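Local coordinates for methyltransferase-like protein (Saccharopolyspora spinosa, PDB 4PNE) that catalyses a [4+2] cycloaddition in spinosyn biosynthesis, on a scaffold resembling S-adenosylmethionine-dependent methyltransferases, at residues A[190-201]-A[288-299]. Residues are numbered along the deposited sequence; the frame is centred on the assembly and turned at random.
Sequences GGILGVTEVVKR and HDMGYAILTARK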
loop_
_atom_site.group_PDB
_atom_site.type_symbol
_atom_site.label_atom_id
_atom_site.label_comp_id
_atom_site.label_asym_id
_atom_site.label_seq_id
_atom_site.Cartn_x
_atom_site.Cartn_y
_atom_site.Cartn_z
ATOM N N GLY A 190 -16.425 -15.461 0.928
ATOM C CA GLY A 190 -16.287 -14.953 2.276
ATOM C C GLY A 190 -14.929 -14.334 2.584
ATOM O O GLY A 190 -14.761 -13.776 3.648
ATOM N N GLY A 191 -13.966 -14.474 1.678
ATOM C CA GLY A 191 -12.636 -13.918 1.868
ATOM C C GLY A 191 -12.653 -12.406 2.015
ATOM O O GLY A 191 -13.385 -11.716 1.315
ATOM N N ILE A 192 -11.771 -11.914 2.876
ATOM C CA ILE A 192 -11.716 -10.514 3.242
ATOM C C ILE A 192 -10.602 -9.730 2.563
ATOM O O ILE A 192 -9.466 -10.200 2.508
ATOM C CB ILE A 192 -11.504 -10.378 4.739
ATOM C CG1 ILE A 192 -12.491 -11.241 5.513
ATOM C CG2 ILE A 192 -11.595 -8.909 5.142
ATOM C CD1 ILE A 192 -13.905 -10.748 5.482
ATOM N N LEU A 193 -10.935 -8.552 2.038
ATOM C CA LEU A 193 -9.950 -7.629 1.475
ATOM C C LEU A 193 -9.859 -6.390 2.329
ATOM O O LEU A 193 -10.873 -5.746 2.592
ATOM C CB LEU A 193 -10.309 -7.219 0.043
ATOM C CG LEU A 193 -9.538 -6.057 -0.599
ATOM C CD1 LEU A 193 -8.061 -6.409 -0.809
ATOM C CD2 LEU A 193 -10.219 -5.637 -1.927
ATOM N N GLY A 194 -8.655 -6.038 2.745
ATOM C CA GLY A 194 -8.431 -4.785 3.432
ATOM C C GLY A 194 -7.666 -3.847 2.540
ATOM O O GLY A 194 -6.602 -4.219 2.055
ATOM N N VAL A 195 -8.208 -2.654 2.336
ATOM C CA VAL A 195 -7.634 -1.625 1.490
ATOM C C VAL A 195 -7.324 -0.360 2.262
ATOM O O VAL A 195 -8.168 0.124 3.020
ATOM C CB VAL A 195 -8.602 -1.249 0.344
ATOM C CG1 VAL A 195 -8.117 -0.063 -0.512
ATOM C CG2 VAL A 195 -8.980 -2.481 -0.497
ATOM N N THR A 196 -6.127 0.198 2.072
ATOM C CA THR A 196 -5.884 1.551 2.537
ATOM C C THR A 196 -5.436 2.402 1.397
ATOM O O THR A 196 -4.811 1.935 0.423
ATOM C CB THR A 196 -4.892 1.627 3.690
ATOM O OG1 THR A 196 -3.565 1.344 3.238
ATOM C CG2 THR A 196 -5.263 0.660 4.802
ATOM N N GLU A 197 -5.769 3.684 1.498
ATOM C CA GLU A 197 -5.387 4.554 0.427
ATOM C C GLU A 197 -5.359 5.999 0.863
ATOM O O GLU A 197 -6.134 6.437 1.749
ATOM C CB GLU A 197 -6.326 4.360 -0.754
ATOM C CG GLU A 197 -5.773 4.836 -2.053
ATOM C CD GLU A 197 -4.365 4.310 -2.343
ATOM O OE1 GLU A 197 -4.289 3.171 -2.872
ATOM O OE2 GLU A 197 -3.403 5.058 -2.080
ATOM N N VAL A 198 -4.439 6.728 0.243
ATOM C CA VAL A 198 -4.446 8.190 0.218
ATOM C C VAL A 198 -5.513 8.671 -0.748
ATOM O O VAL A 198 -5.499 8.286 -1.918
ATOM C CB VAL A 198 -3.058 8.757 -0.198
ATOM C CG1 VAL A 198 -3.067 10.267 -0.290
ATOM C CG2 VAL A 198 -1.970 8.281 0.774
ATOM N N VAL A 199 -6.435 9.485 -0.257
ATOM C CA VAL A 199 -7.573 9.972 -1.050
ATOM C C VAL A 199 -7.682 11.495 -1.011
ATOM O O VAL A 199 -7.091 12.147 -0.183
ATOM C CB VAL A 199 -8.911 9.378 -0.565
ATOM C CG1 VAL A 199 -8.935 7.875 -0.780
ATOM C CG2 VAL A 199 -9.170 9.697 0.908
ATOM N N LYS A 200 -8.466 12.061 -1.913
ATOM C CA LYS A 200 -8.950 13.415 -1.685
ATOM C C LYS A 200 -9.971 13.345 -0.554
ATOM O O LYS A 200 -10.894 12.522 -0.623
ATOM C CB LYS A 200 -9.568 13.959 -2.971
ATOM C CG LYS A 200 -9.950 15.423 -2.882
ATOM C CD LYS A 200 -10.356 15.934 -4.249
ATOM C CE LYS A 200 -10.426 17.455 -4.281
ATOM N NZ LYS A 200 -11.532 17.953 -3.448
ATOM N N ARG A 201 -9.780 14.130 0.508
ATOM C CA ARG A 201 -10.600 13.955 1.704
ATOM C C ARG A 201 -12.081 14.157 1.429
ATOM O O ARG A 201 -12.913 13.433 1.950
ATOM C CB ARG A 201 -10.183 14.936 2.806
ATOM C CG ARG A 201 -11.000 14.775 4.099
ATOM C CD ARG A 201 -10.630 15.785 5.167
ATOM N NE ARG A 201 -10.754 17.166 4.712
ATOM C CZ ARG A 201 -9.734 17.974 4.428
ATOM N NH1 ARG A 201 -8.496 17.573 4.568
ATOM N NH2 ARG A 201 -9.974 19.222 4.025
ATOM N N HIS A 288 -2.996 19.360 2.532
ATOM C CA HIS A 288 -4.151 19.688 3.349
ATOM C C HIS A 288 -5.481 19.167 2.731
ATOM O O HIS A 288 -6.489 19.043 3.427
ATOM C CB HIS A 288 -4.239 21.192 3.578
ATOM C CG HIS A 288 -5.505 21.596 4.249
ATOM N ND1 HIS A 288 -5.822 21.163 5.516
ATOM C CD2 HIS A 288 -6.562 22.322 3.819
ATOM C CE1 HIS A 288 -7.010 21.627 5.851
ATOM N NE2 HIS A 288 -7.479 22.341 4.842
ATOM N N ASP A 289 -5.470 18.909 1.421
ATOM C CA ASP A 289 -6.605 18.388 0.683
ATOM C C ASP A 289 -6.660 16.866 0.687
ATOM O O ASP A 289 -7.683 16.283 0.324
ATOM C CB ASP A 289 -6.564 18.876 -0.770
ATOM C CG ASP A 289 -6.713 20.392 -0.879
ATOM O OD1 ASP A 289 -7.564 20.955 -0.153
ATOM O OD2 ASP A 289 -5.958 21.003 -1.662
ATOM N N MET A 290 -5.562 16.236 1.112
ATOM C CA MET A 290 -5.501 14.789 1.228
ATOM C C MET A 290 -6.163 14.281 2.472
ATOM O O MET A 290 -6.139 14.928 3.501
ATOM C CB MET A 290 -4.055 14.321 1.233
ATOM C CG MET A 290 -3.389 14.525 -0.096
ATOM S SD MET A 290 -1.620 14.210 0.005
ATOM C CE MET A 290 -1.360 13.471 -1.600
ATOM N N GLY A 291 -6.698 13.071 2.387
ATOM C CA GLY A 291 -7.157 12.362 3.572
ATOM C C GLY A 291 -6.755 10.916 3.429
ATOM O O GLY A 291 -5.887 10.575 2.612
ATOM N N TYR A 292 -7.390 10.058 4.212
ATOM C CA TYR A 292 -6.982 8.651 4.242
ATOM C C TYR A 292 -8.159 7.747 4.585
ATOM O O TYR A 292 -8.990 8.084 5.426
ATOM C CB TYR A 292 -5.853 8.462 5.250
ATOM C CG TYR A 292 -4.976 7.280 4.946
ATOM C CD1 TYR A 292 -3.931 7.394 4.050
ATOM C CD2 TYR A 292 -5.211 6.030 5.519
ATOM C CE1 TYR A 292 -3.127 6.325 3.746
ATOM C CE2 TYR A 292 -4.416 4.949 5.219
ATOM C CZ TYR A 292 -3.372 5.092 4.334
ATOM O OH TYR A 292 -2.570 4.015 4.024
ATOM N N ALA A 293 -8.210 6.572 3.946
ATOM C CA ALA A 293 -9.317 5.613 4.119
ATOM C C ALA A 293 -8.810 4.225 4.452
ATOM O O ALA A 293 -7.800 3.785 3.893
ATOM C CB ALA A 293 -10.178 5.567 2.836
ATOM N N ILE A 294 -9.460 3.570 5.414
ATOM C CA ILE A 294 -9.320 2.151 5.633
ATOM C C ILE A 294 -10.640 1.489 5.266
ATOM O O ILE A 294 -11.689 1.855 5.812
ATOM C CB ILE A 294 -8.950 1.803 7.101
ATOM C CG1 ILE A 294 -7.699 2.573 7.541
ATOM C CG2 ILE A 294 -8.751 0.302 7.254
ATOM C CD1 ILE A 294 -7.413 2.405 9.052
ATOM N N LEU A 295 -10.618 0.607 4.271
ATOM C CA LEU A 295 -11.802 -0.113 3.796
ATOM C C LEU A 295 -11.659 -1.620 4.030
ATOM O O LEU A 295 -10.602 -2.203 3.771
ATOM C CB LEU A 295 -12.014 0.153 2.302
ATOM C CG LEU A 295 -11.832 1.608 1.816
ATOM C CD1 LEU A 295 -11.965 1.718 0.297
ATOM C CD2 LEU A 295 -12.802 2.556 2.532
ATOM N N THR A 296 -12.725 -2.266 4.496
ATOM C CA THR A 296 -12.797 -3.720 4.606
ATOM C C THR A 296 -13.959 -4.169 3.742
ATOM O O THR A 296 -15.067 -3.623 3.801
ATOM C CB THR A 296 -12.971 -4.178 6.062
ATOM O OG1 THR A 296 -12.005 -3.507 6.883
ATOM C CG2 THR A 296 -12.803 -5.691 6.191
ATOM N N ALA A 297 -13.690 -5.149 2.898
ATOM C CA ALA A 297 -14.656 -5.659 1.964
ATOM C C ALA A 297 -14.526 -7.148 1.925
ATOM O O ALA A 297 -13.516 -7.689 2.390
ATOM C CB ALA A 297 -14.436 -5.081 0.604
ATOM N N ARG A 298 -15.558 -7.846 1.450
ATOM C CA ARG A 298 -15.432 -9.301 1.333
ATOM C C ARG A 298 -16.130 -9.849 0.089
ATOM O O ARG A 298 -17.063 -9.248 -0.454
ATOM C CB ARG A 298 -15.962 -9.982 2.569
ATOM C CG ARG A 298 -17.414 -10.177 2.562
ATOM C CD ARG A 298 -17.809 -11.174 3.607
ATOM N NE ARG A 298 -19.189 -10.903 3.930
ATOM C CZ ARG A 298 -19.867 -11.515 4.879
ATOM N NH1 ARG A 298 -19.291 -12.468 5.609
ATOM N NH2 ARG A 298 -21.120 -11.162 5.078
ATOM N N LYS A 299 -15.640 -10.985 -0.360
ATOM C CA LYS A 299 -16.259 -11.743 -1.412
ATOM C C LYS A 299 -17.507 -12.368 -0.792
ATOM O O LYS A 299 -17.434 -12.933 0.296
ATOM C CB LYS A 299 -15.318 -12.807 -1.936
ATOM C CG LYS A 299 -15.816 -13.530 -3.210
ATOM C CD LYS A 299 -14.810 -14.483 -3.739
ATOM C CE LYS A 299 -15.213 -15.050 -5.090
ATOM N NZ LYS A 299 -14.086 -15.723 -5.718
HETATM O O HOH W 1 -16.675 -14.001 5.558
HETATM O O HOH W 2 -7.506 15.415 5.913
#
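The hydroxyl of Tyr292 has two partners: Thr196 OG1 donates a hydrogen bond to Tyr292 OH (3.0 Å), and Gln168 OE1, outside the pair, is hydrogen-bonded to it as well. Tyrosine suits this buried place because its flat ring can rest on the backbone of strand 191-200 while its OH reaches polar partners. With CG anti to the backbone N (chi1 -154°), the ring lies obliquely over Thr196 to Val198, one face over Glu197 O, which stands 3.3 Å from its plane, offset toward the rim, and its edge against Val198, with Tyr292 CE1 3.7 Å from Val198 CG2. His62 also meets this ring, and His61 of the S-adenosyl-L-homocysteine site lies close by. The two strands run antiparallel and twisted, paired from Ile192-Arg298 to Lys200-Met290; they are the fifth and seventh strands of the class I methyltransferase sheet (order 3-2-1-4-5-7-6), the seventh being its reversed strand. Near-linear backbone bonds join Val195 and Leu295, whose branched side chains cover the face turned to helix 223-233. On the other face Ile192 CG2 packs on Thr296 CG2 at 3.6 Å. Gly291, having no side chain, lets the backbone pass close to Arg201 CB. The Arg201 side chain turns at chi3 (56°), and its guanidinium gives NH1 to His288 O (2.7 Å), near its own plane, while a water bridges NH1 to Met290 O.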